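Local coordinates for porin (Acinetobacter baumannii AB307-0294, PDB 5DL7), which forms an OprD-family beta-barrel in the outer membrane that probably acts as a porin, perhaps for vanillate and some antibiotics, at residues A[26-31]-A[410-415]; A[30-35]-A[138-143]; A[52-57]-A[73-78]. One frame throughout, in Å; residues are numbered along the deposited sequence.

Interaction 1 (A[26-31]-A[410-415]). With C8E ((hydroxyethyloxy)tri(ethyloxy)octane), chain K.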
loop_
_atom_site.group_PDB
_atom_site.type_symbol
_atom_site.label_atom_id
_atom_site.label_comp_id
_atom_site.label_asym_id
_atom_site.label_seq_id
_atom_site.Cartn_x
_atom_site.Cartn_y
_atom_site.Cartn_z
ATOM N N THR A 26 -3.094 -17.007 -8.484
ATOM C CA THR A 26 -4.230 -16.112 -8.091
ATOM C C THR A 26 -4.864 -15.566 -9.336
ATOM O O THR A 26 -4.147 -15.141 -10.261
ATOM C CB THR A 26 -3.705 -14.926 -7.248
ATOM O OG1 THR A 26 -3.182 -15.584 -6.088
ATOM C CG2 THR A 26 -4.896 -14.062 -6.819
ATOM N N LEU A 27 -6.121 -15.747 -9.444
ATOM C CA LEU A 27 -6.946 -15.091 -10.451
ATOM C C LEU A 27 -7.696 -13.860 -9.830
ATOM O O LEU A 27 -8.347 -14.033 -8.810
ATOM C CB LEU A 27 -8.027 -15.975 -10.962
ATOM C CG LEU A 27 -7.628 -17.207 -11.723
ATOM C CD1 LEU A 27 -6.475 -17.961 -11.174
ATOM C CD2 LEU A 27 -8.937 -18.098 -11.676
ATOM N N ARG A 28 -7.649 -12.703 -10.474
ATOM C CA ARG A 28 -8.257 -11.474 -9.895
ATOM C C ARG A 28 -9.107 -10.773 -10.912
ATOM O O ARG A 28 -8.711 -10.686 -12.074
ATOM C CB ARG A 28 -7.147 -10.490 -9.548
ATOM C CG ARG A 28 -6.067 -11.044 -8.673
ATOM C CD ARG A 28 -6.364 -10.459 -7.223
ATOM N NE ARG A 28 -5.798 -9.233 -7.297
ATOM C CZ ARG A 28 -5.921 -7.974 -6.755
ATOM N NH1 ARG A 28 -5.071 -7.214 -7.330
ATOM N NH2 ARG A 28 -6.645 -7.439 -5.834
ATOM N N ASN A 29 -10.313 -10.378 -10.551
ATOM C CA ASN A 29 -11.169 -9.554 -11.362
ATOM C C ASN A 29 -11.386 -8.270 -10.497
ATOM O O ASN A 29 -11.697 -8.433 -9.300
ATOM C CB ASN A 29 -12.457 -10.249 -11.521
ATOM C CG ASN A 29 -13.346 -9.531 -12.498
ATOM O OD1 ASN A 29 -13.951 -8.566 -12.187
ATOM N ND2 ASN A 29 -13.325 -9.947 -13.718
ATOM N N PHE A 30 -11.055 -7.136 -11.041
ATOM C CA PHE A 30 -11.007 -5.833 -10.295
ATOM C C PHE A 30 -11.772 -4.771 -11.132
ATOM O O PHE A 30 -11.384 -4.462 -12.218
ATOM C CB PHE A 30 -9.579 -5.515 -10.134
ATOM C CG PHE A 30 -9.239 -4.483 -9.079
ATOM C CD1 PHE A 30 -10.066 -3.356 -8.768
ATOM C CD2 PHE A 30 -7.962 -4.515 -8.456
ATOM C CE1 PHE A 30 -9.749 -2.421 -7.776
ATOM C CE2 PHE A 30 -7.625 -3.579 -7.435
ATOM C CZ PHE A 30 -8.510 -2.532 -7.094
ATOM N N TYR A 31 -12.799 -4.207 -10.555
ATOM C CA TYR A 31 -13.451 -3.030 -11.143
ATOM C C TYR A 31 -13.171 -1.823 -10.257
ATOM O O TYR A 31 -13.290 -1.952 -9.006
ATOM C CB TYR A 31 -14.978 -3.265 -11.104
ATOM C CG TYR A 31 -15.786 -2.088 -11.588
ATOM C CD1 TYR A 31 -15.637 -1.629 -12.913
ATOM C CD2 TYR A 31 -16.580 -1.335 -10.727
ATOM C CE1 TYR A 31 -16.371 -0.538 -13.380
ATOM C CE2 TYR A 31 -17.291 -0.212 -11.185
ATOM C CZ TYR A 31 -17.183 0.145 -12.530
ATOM O OH TYR A 31 -17.872 1.229 -12.988
ATOM N N ARG A 410 -14.649 0.154 -5.449
ATOM C CA ARG A 410 -13.719 -0.886 -5.908
ATOM C C ARG A 410 -14.428 -2.222 -5.624
ATOM O O ARG A 410 -14.911 -2.478 -4.553
ATOM C CB ARG A 410 -12.372 -0.910 -5.123
ATOM C CG ARG A 410 -11.598 0.375 -5.246
ATOM C CD ARG A 410 -10.252 0.355 -4.425
ATOM N NE ARG A 410 -9.700 1.711 -4.441
ATOM C CZ ARG A 410 -8.540 2.022 -3.884
ATOM N NH1 ARG A 410 -7.801 1.095 -3.345
ATOM N NH2 ARG A 410 -8.226 3.258 -3.751
ATOM N N LEU A 411 -14.498 -3.097 -6.641
ATOM C CA LEU A 411 -15.053 -4.437 -6.511
ATOM C C LEU A 411 -13.983 -5.448 -6.911
ATOM O O LEU A 411 -13.310 -5.254 -7.921
ATOM C CB LEU A 411 -16.243 -4.592 -7.421
ATOM C CG LEU A 411 -17.401 -3.563 -7.209
ATOM C CD1 LEU A 411 -18.505 -3.763 -8.328
ATOM C CD2 LEU A 411 -17.977 -3.555 -5.806
ATOM N N ASN A 412 -13.819 -6.434 -6.098
ATOM C CA ASN A 412 -12.843 -7.488 -6.267
ATOM C C ASN A 412 -13.391 -8.831 -6.186
ATOM O O ASN A 412 -14.133 -9.181 -5.211
ATOM C CB ASN A 412 -11.693 -7.375 -5.214
ATOM C CG ASN A 412 -11.005 -6.009 -5.228
ATOM O OD1 ASN A 412 -11.362 -5.026 -4.558
ATOM N ND2 ASN A 412 -9.989 -5.909 -6.123
ATOM N N VAL A 413 -13.068 -9.722 -7.115
ATOM C CA VAL A 413 -13.280 -11.153 -6.918
ATOM C C VAL A 413 -11.952 -11.839 -7.168
ATOM O O VAL A 413 -11.338 -11.613 -8.218
ATOM C CB VAL A 413 -14.384 -11.766 -7.841
ATOM C CG1 VAL A 413 -14.468 -13.212 -7.598
ATOM C CG2 VAL A 413 -15.730 -10.993 -7.651
ATOM N N ASP A 414 -11.473 -12.594 -6.218
ATOM C CA ASP A 414 -10.188 -13.285 -6.301
ATOM C C ASP A 414 -10.275 -14.759 -5.979
ATOM O O ASP A 414 -11.102 -15.255 -5.139
ATOM C CB ASP A 414 -9.188 -12.627 -5.354
ATOM C CG ASP A 414 -8.836 -11.130 -5.722
ATOM O OD1 ASP A 414 -9.318 -10.492 -6.629
ATOM O OD2 ASP A 414 -7.872 -10.604 -5.176
ATOM N N TYR A 415 -9.440 -15.603 -6.619
ATOM C CA TYR A 415 -9.378 -16.972 -6.240
ATOM C C TYR A 415 -7.904 -17.392 -6.218
ATOM O O TYR A 415 -7.243 -17.174 -7.253
ATOM C CB TYR A 415 -10.142 -17.898 -7.264
ATOM C CG TYR A 415 -10.105 -19.359 -6.888
ATOM C CD1 TYR A 415 -10.899 -19.891 -5.859
ATOM C CD2 TYR A 415 -9.212 -20.236 -7.485
ATOM C CE1 TYR A 415 -10.753 -21.185 -5.424
ATOM C CE2 TYR A 415 -9.092 -21.574 -7.120
ATOM C CZ TYR A 415 -9.855 -22.047 -6.085
ATOM O OH TYR A 415 -9.703 -23.317 -5.733
HETATM O O12 C8E K . -18.379 -1.494 -16.747
HETATM C C13 C8E K . -18.584 -2.846 -16.411
HETATM C C14 C8E K . -18.303 -3.062 -14.933
HETATM O O15 C8E K . -18.730 -4.357 -14.497
HETATM C C16 C8E K . -18.732 -4.553 -13.062
HETATM C C17 C8E K . -18.196 -5.950 -12.895
HETATM O O18 C8E K . -18.192 -6.444 -11.556
HETATM C C19 C8E K . -17.020 -7.240 -11.304
HETATM C C20 C8E K . -16.745 -7.506 -9.827
HETATM O O21 C8E K . -15.288 -7.536 -9.550
#
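Phe30 swings CG anti to its backbone N (chi1 -163°), while Asn412 keeps CG beside its own N (chi1 -55°). Together these torsions bring the amide of Asn412 onto the phenylalanine ring: ND2 sits 3.3 Å above the Phe30 plane, over its centre, with amide and ring planes 66° apart, while Asn412 OD1 accepts from Arg389 NH2. On the sheet face that carries Phe30 and Asn412, Arg28 and Asp414 form a salt bridge, though the carboxylate is modelled too tightly for its details to be trusted. On the sheet's other face, Tyr31 CD2 packs on Leu411 CD1 at 3.9 Å, and a detergent molecule passes obliquely from Asn29 to Tyr31: its O21 donates to Asn29 OD1 (3.1 Å), an oxygen also bonded to Trp49 NE1, and its C16 lies over the Tyr31 ring, toward the rim. Three hydrogen-bonded pairs join the backbones, such as Asn29 N to Val413 O at 2.8 Å. The first and last long strands are thus sealed edge to edge, closing the barrel wall; strand 46-58 flanks 26-31, strand 384-395 flanks 410-415, and Arg28 NH1 reaches the carbonyls of Arg140 and Leu141 in a loop within the barrel.

Interaction 2 (A[30-35]-A[138-143]). With CA (calcium ion), chain D.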
loop_
_atom_site.group_PDB
_atom_site.type_symbol
_atom_site.label_atom_id
_atom_site.label_comp_id
_atom_site.label_asym_id
_atom_site.label_seq_id
_atom_site.Cartn_x
_atom_site.Cartn_y
_atom_site.Cartn_z
ATOM N N PHE A 30 -11.055 -7.136 -11.041
ATOM C CA PHE A 30 -11.007 -5.833 -10.295
ATOM C C PHE A 30 -11.772 -4.771 -11.132
ATOM O O PHE A 30 -11.384 -4.462 -12.218
ATOM C CB PHE A 30 -9.579 -5.515 -10.134
ATOM C CG PHE A 30 -9.239 -4.483 -9.079
ATOM C CD1 PHE A 30 -10.066 -3.356 -8.768
ATOM C CD2 PHE A 30 -7.962 -4.515 -8.456
ATOM C CE1 PHE A 30 -9.749 -2.421 -7.776
ATOM C CE2 PHE A 30 -7.625 -3.579 -7.435
ATOM C CZ PHE A 30 -8.510 -2.532 -7.094
ATOM N N TYR A 31 -12.799 -4.207 -10.555
ATOM C CA TYR A 31 -13.451 -3.030 -11.143
ATOM C C TYR A 31 -13.171 -1.823 -10.257
ATOM O O TYR A 31 -13.290 -1.952 -9.006
ATOM C CB TYR A 31 -14.978 -3.265 -11.104
ATOM C CG TYR A 31 -15.786 -2.088 -11.588
ATOM C CD1 TYR A 31 -15.637 -1.629 -12.913
ATOM C CD2 TYR A 31 -16.580 -1.335 -10.727
ATOM C CE1 TYR A 31 -16.371 -0.538 -13.380
ATOM C CE2 TYR A 31 -17.291 -0.212 -11.185
ATOM C CZ TYR A 31 -17.183 0.145 -12.530
ATOM O OH TYR A 31 -17.872 1.229 -12.988
ATOM N N PHE A 32 -12.779 -0.727 -10.868
ATOM C CA PHE A 32 -12.365 0.493 -10.130
ATOM C C PHE A 32 -13.116 1.650 -10.765
ATOM O O PHE A 32 -13.102 1.793 -11.963
ATOM C CB PHE A 32 -10.865 0.724 -10.318
ATOM C CG PHE A 32 -10.312 1.964 -9.629
ATOM C CD1 PHE A 32 -10.488 3.233 -10.196
ATOM C CD2 PHE A 32 -9.593 1.858 -8.432
ATOM C CE1 PHE A 32 -10.011 4.365 -9.586
ATOM C CE2 PHE A 32 -9.083 3.009 -7.806
ATOM C CZ PHE A 32 -9.324 4.256 -8.378
ATOM N N ASP A 33 -13.841 2.373 -9.927
ATOM C CA ASP A 33 -14.579 3.573 -10.463
ATOM C C ASP A 33 -14.400 4.668 -9.445
ATOM O O ASP A 33 -15.117 4.659 -8.421
ATOM C CB ASP A 33 -16.037 3.198 -10.529
ATOM C CG ASP A 33 -16.976 4.444 -10.964
ATOM O OD1 ASP A 33 -16.452 5.239 -11.806
ATOM O OD2 ASP A 33 -18.166 4.554 -10.426
ATOM N N ARG A 34 -13.652 5.712 -9.757
ATOM C CA ARG A 34 -13.570 6.879 -8.886
ATOM C C ARG A 34 -14.376 7.993 -9.704
ATOM O O ARG A 34 -13.906 8.580 -10.635
ATOM C CB ARG A 34 -12.151 7.264 -8.664
ATOM C CG ARG A 34 -11.930 8.545 -7.863
ATOM C CD ARG A 34 -10.530 8.930 -7.632
ATOM N NE ARG A 34 -9.903 7.959 -6.681
ATOM C CZ ARG A 34 -8.629 7.689 -6.575
ATOM N NH1 ARG A 34 -7.706 8.380 -7.198
ATOM N NH2 ARG A 34 -8.173 6.892 -5.584
ATOM N N ASP A 35 -15.599 8.181 -9.300
ATOM C CA ASP A 35 -16.529 9.058 -10.058
ATOM C C ASP A 35 -16.469 10.371 -9.429
ATOM O O ASP A 35 -17.060 10.700 -8.367
ATOM C CB ASP A 35 -17.890 8.471 -10.007
ATOM C CG ASP A 35 -18.855 9.259 -10.894
ATOM O OD1 ASP A 35 -18.587 10.435 -11.181
ATOM O OD2 ASP A 35 -19.865 8.557 -11.175
ATOM N N PRO A 138 0.056 -2.831 -3.209
ATOM C CA PRO A 138 -0.747 -3.869 -3.570
ATOM C C PRO A 138 -2.175 -3.365 -4.083
ATOM O O PRO A 138 -2.997 -4.261 -4.328
ATOM C CB PRO A 138 -0.951 -4.634 -2.183
ATOM C CG PRO A 138 -1.184 -3.447 -1.385
ATOM C CD PRO A 138 -0.170 -2.367 -1.778
ATOM N N ALA A 139 -2.346 -2.104 -4.259
ATOM C CA ALA A 139 -3.726 -1.535 -4.322
ATOM C C ALA A 139 -4.284 -1.497 -5.735
ATOM O O ALA A 139 -5.457 -1.183 -5.902
ATOM C CB ALA A 139 -3.632 -0.164 -3.771
ATOM N N ARG A 140 -3.562 -2.047 -6.749
ATOM C CA ARG A 140 -4.096 -2.177 -8.107
ATOM C C ARG A 140 -4.064 -3.611 -8.547
ATOM O O ARG A 140 -4.223 -4.527 -7.697
ATOM C CB ARG A 140 -3.582 -1.052 -9.065
ATOM C CG ARG A 140 -3.901 0.352 -8.691
ATOM C CD ARG A 140 -5.380 0.717 -8.776
ATOM N NE ARG A 140 -5.529 2.108 -8.383
ATOM C CZ ARG A 140 -5.565 2.614 -7.174
ATOM N NH1 ARG A 140 -5.476 1.852 -6.079
ATOM N NH2 ARG A 140 -5.560 3.931 -6.966
ATOM N N LEU A 141 -3.879 -3.935 -9.820
ATOM C CA LEU A 141 -4.036 -5.245 -10.245
ATOM C C LEU A 141 -2.869 -6.107 -9.824
ATOM O O LEU A 141 -3.034 -7.260 -9.530
ATOM C CB LEU A 141 -4.243 -5.289 -11.762
ATOM C CG LEU A 141 -4.615 -6.623 -12.342
ATOM C CD1 LEU A 141 -6.058 -6.995 -11.873
ATOM C CD2 LEU A 141 -4.602 -6.656 -13.901
ATOM N N PHE A 142 -1.659 -5.610 -9.998
ATOM C CA PHE A 142 -0.399 -6.307 -9.740
ATOM C C PHE A 142 0.421 -5.512 -8.787
ATOM O O PHE A 142 0.386 -4.304 -8.765
ATOM C CB PHE A 142 0.386 -6.409 -11.100
ATOM C CG PHE A 142 -0.334 -7.141 -12.133
ATOM C CD1 PHE A 142 -0.878 -8.417 -11.902
ATOM C CD2 PHE A 142 -0.420 -6.733 -13.459
ATOM C CE1 PHE A 142 -1.571 -9.161 -12.854
ATOM C CE2 PHE A 142 -1.113 -7.496 -14.368
ATOM C CZ PHE A 142 -1.640 -8.733 -14.096
ATOM N N PRO A 143 1.344 -6.164 -8.069
ATOM C CA PRO A 143 2.217 -5.464 -7.120
ATOM C C PRO A 143 3.258 -4.617 -7.843
ATOM O O PRO A 143 3.746 -5.030 -8.856
ATOM C CB PRO A 143 2.978 -6.643 -6.415
ATOM C CG PRO A 143 2.845 -7.805 -7.228
ATOM C CD PRO A 143 1.521 -7.624 -8.023
HETATM CA CA CA D . -18.582 12.269 -12.419
HETATM O O HOH W 1 -5.305 6.293 -4.911
HETATM O O HOH W 2 -20.479 12.452 -11.169
#
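Phe30 and Phe32 receive the loop 138-143, which meets the side of strand 22-36 that carries these two rings; loops folded against the inside of the wall and narrowing the channel are a hallmark of porin barrels. The close packing is at Phe30 and Phe32, the start of segment 30-35. Phe30 offers its rim to the loop backbone: CZ comes to 3.5 Å from Ala139 O and CE2 to 3.5 Å from Arg140 O, both oxygens lying near the ring plane, where the polarised C-H bonds probably favour them. Leu141 CD1 adds a lighter apolar touch on Phe30 CB at 4.2 Å. Next along the strand, Arg140 bends at chi2 (-68°), and its guanidinium settles against Phe32, whose CE2 stands 3.5 Å above the centre of that group, the two planes 30° apart. The guanidinium is held in this position by NE, bonded to Ser91 O, and by NH1, which reaches Ala139 O at 3.0 Å from above the carbonyl plane. Phe32 CZ also lies over a face of the Arg34 guanidinium, so the ring's outer end touches both Arg34 and Arg140.

Farther along the strand, toward Asp35, the contact loosens. Arg34, in a salt bridge with Glu408, turns its guanidinium nearly perpendicular to that of Arg140 (88°), and a water takes the place of direct packing, accepting from Arg34 NH2 at 3.0 Å and from Arg140 NH2 at 3.1 Å. Such arginines facing the channel are consistent with the basic track along which OprD-family pores are thought to guide anionic substrates. At the far end the strand leads into a metal site shared with Tyr36, Asp39, Thr44 and a water, where Asp35 OD1 binds calcium at 2.2 Å.

Interaction 3 (A[52-57]-A[73-78])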
loop_
_atom_site.group_PDB
_atom_site.type_symbol
_atom_site.label_atom_id
_atom_site.label_comp_id
_atom_site.label_asym_id
_atom_site.label_seq_id
_atom_site.Cartn_x
_atom_site.Cartn_y
_atom_site.Cartn_z
ATOM N N GLY A 52 -6.757 -10.408 -14.022
ATOM C CA GLY A 52 -5.365 -10.731 -13.943
ATOM C C GLY A 52 -5.071 -12.111 -13.376
ATOM O O GLY A 52 -5.879 -12.701 -12.693
ATOM N N LEU A 53 -4.005 -12.680 -13.857
ATOM C CA LEU A 53 -3.357 -13.897 -13.304
ATOM C C LEU A 53 -2.036 -13.571 -12.725
ATOM O O LEU A 53 -1.219 -12.854 -13.307
ATOM C CB LEU A 53 -3.076 -14.970 -14.443
ATOM C CG LEU A 53 -4.288 -15.460 -15.041
ATOM C CD1 LEU A 53 -3.863 -16.233 -16.320
ATOM C CD2 LEU A 53 -5.147 -16.431 -14.153
ATOM N N ILE A 54 -1.773 -14.108 -11.525
ATOM C CA ILE A 54 -0.511 -13.966 -10.935
ATOM C C ILE A 54 -0.005 -15.318 -10.360
ATOM O O ILE A 54 -0.732 -15.970 -9.543
ATOM C CB ILE A 54 -0.598 -13.011 -9.728
ATOM C CG1 ILE A 54 -1.116 -11.646 -10.167
ATOM C CG2 ILE A 54 0.757 -12.753 -9.059
ATOM C CD1 ILE A 54 -2.267 -11.122 -9.402
ATOM N N PHE A 55 1.245 -15.698 -10.726
ATOM C CA PHE A 55 1.884 -16.897 -10.242
ATOM C C PHE A 55 3.021 -16.440 -9.333
ATOM O O PHE A 55 3.893 -15.659 -9.781
ATOM C CB PHE A 55 2.436 -17.808 -11.329
ATOM C CG PHE A 55 3.204 -18.923 -10.777
ATOM C CD1 PHE A 55 2.533 -20.015 -10.217
ATOM C CD2 PHE A 55 4.502 -18.881 -10.744
ATOM C CE1 PHE A 55 3.294 -21.080 -9.660
ATOM C CE2 PHE A 55 5.265 -19.884 -10.167
ATOM C CZ PHE A 55 4.678 -20.982 -9.669
ATOM N N LYS A 56 3.101 -16.954 -8.097
ATOM C CA LYS A 56 4.194 -16.610 -7.157
ATOM C C LYS A 56 4.770 -17.838 -6.646
ATOM O O LYS A 56 4.060 -18.682 -6.074
ATOM C CB LYS A 56 3.597 -15.700 -6.027
ATOM C CG LYS A 56 4.638 -15.353 -4.998
ATOM C CD LYS A 56 4.152 -14.340 -3.976
ATOM C CE LYS A 56 5.304 -14.147 -3.005
ATOM N NZ LYS A 56 5.196 -12.755 -2.435
ATOM N N GLY A 57 6.034 -18.085 -6.940
ATOM C CA GLY A 57 6.711 -19.340 -6.663
ATOM C C GLY A 57 7.938 -18.972 -5.765
ATOM O O GLY A 57 8.632 -18.006 -6.064
ATOM N N LEU A 73 7.812 -14.258 -9.915
ATOM C CA LEU A 73 6.484 -13.664 -9.833
ATOM C C LEU A 73 6.078 -13.467 -11.369
ATOM O O LEU A 73 6.711 -12.666 -11.979
ATOM C CB LEU A 73 6.559 -12.413 -9.154
ATOM C CG LEU A 73 5.302 -11.615 -8.926
ATOM C CD1 LEU A 73 4.264 -12.371 -8.046
ATOM C CD2 LEU A 73 5.630 -10.244 -8.439
ATOM N N ALA A 74 5.027 -14.000 -11.830
ATOM C CA ALA A 74 4.567 -13.853 -13.247
ATOM C C ALA A 74 3.158 -13.288 -13.236
ATOM O O ALA A 74 2.305 -13.767 -12.473
ATOM C CB ALA A 74 4.631 -15.144 -13.918
ATOM N N MET A 75 2.867 -12.274 -14.109
ATOM C CA MET A 75 1.633 -11.396 -14.109
ATOM C C MET A 75 1.149 -11.273 -15.517
ATOM O O MET A 75 1.961 -11.091 -16.416
ATOM C CB MET A 75 1.919 -10.102 -13.542
ATOM C CG MET A 75 2.360 -10.117 -12.087
ATOM S SD MET A 75 3.290 -8.763 -11.477
ATOM C CE MET A 75 4.973 -9.273 -12.093
ATOM N N ALA A 76 -0.139 -11.584 -15.765
ATOM C CA ALA A 76 -0.766 -11.348 -17.062
ATOM C C ALA A 76 -2.105 -10.655 -16.778
ATOM O O ALA A 76 -2.932 -11.259 -16.116
ATOM C CB ALA A 76 -0.908 -12.604 -17.803
ATOM N N GLY A 77 -2.343 -9.492 -17.378
ATOM C CA GLY A 77 -3.512 -8.670 -17.173
ATOM C C GLY A 77 -4.255 -8.259 -18.436
ATOM O O GLY A 77 -3.616 -8.155 -19.477
ATOM N N PHE A 78 -5.568 -8.151 -18.344
ATOM C CA PHE A 78 -6.469 -7.934 -19.482
ATOM C C PHE A 78 -7.480 -6.912 -19.236
ATOM O O PHE A 78 -8.121 -6.950 -18.170
ATOM C CB PHE A 78 -7.264 -9.241 -19.766
ATOM C CG PHE A 78 -6.393 -10.433 -19.966
ATOM C CD1 PHE A 78 -5.787 -11.101 -18.872
ATOM C CD2 PHE A 78 -6.076 -10.795 -21.218
ATOM C CE1 PHE A 78 -4.876 -12.170 -19.043
ATOM C CE2 PHE A 78 -5.272 -11.939 -21.409
ATOM C CZ PHE A 78 -4.644 -12.581 -20.300
#
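Leu73 supplies the main bump, and Ile54 with Lys56 makes the hollow that receives it. With CG anti to the backbone N (chi1 -179°), Leu73 leans across to the neighbouring strand, and its CD1 drops between Ile54 CG2 at 3.7 Å and Lys56 CB at 4.0 Å. The side chains of Ile54 and Leu73 run alongside each other off the same face. Met75 packs more lightly: its CG touches Ile54 CG1 at 4.3 Å, and the rest of the chain bends off the partner strand. Farther along this face, Gly52 pairs with Gly77, their CA atoms 4.3 Å apart, so the surface falls to bare backbone. Phe142 of the loop 138-143 fills this hollow, its ring over the backbone of Ala76 and Gly77 and its side against Ile54 and Met75.

The opposite face is a relief of large and small. Leu53 and Phe55 stand up on one strand, and the small methyls of Ala76 and Ala74 lie low beside them. Phe55 meets Ala74 through CB alone (4.3 Å from Ala74 CB), for its ring turns from the partner strand to touch Ala23 and Phe419. Leu53 in turn packs on Leu27 of the first strand. Between the two faces, two hydrogen-bonded pairs, Leu53 with Ala76 and Phe55 with Ala74, keep the strands in step; Phe55 N to Ala74 O measures 2.8 Å. The segments run almost exactly antiparallel, at 177°, as neighbouring strands of a beta hairpin do in the wall of an outer-membrane barrel.

How the interactions relate
From the N terminus, strand 22-36 enters two contacts in turn. Residues 26-31 pair with the last strand, 406-418, so interaction 1 spans nearly the whole chain and closes the barrel. Interaction 2 starts on the same strand, shares Phe30 and Tyr31, and spans a shorter loop that ends at 138-143. Interaction 3 joins the next two strands, 46-58 and 66-79; its loop lies within that of interaction 2, and both lie within that of interaction 1, so none cross. In space they are contiguous: strand 46-58 is paired with 22-36, where Arg28 O accepts from Gly52 N, and the loop 138-143 ties interaction 2 to the other two, touching the first strand and the following hairpin.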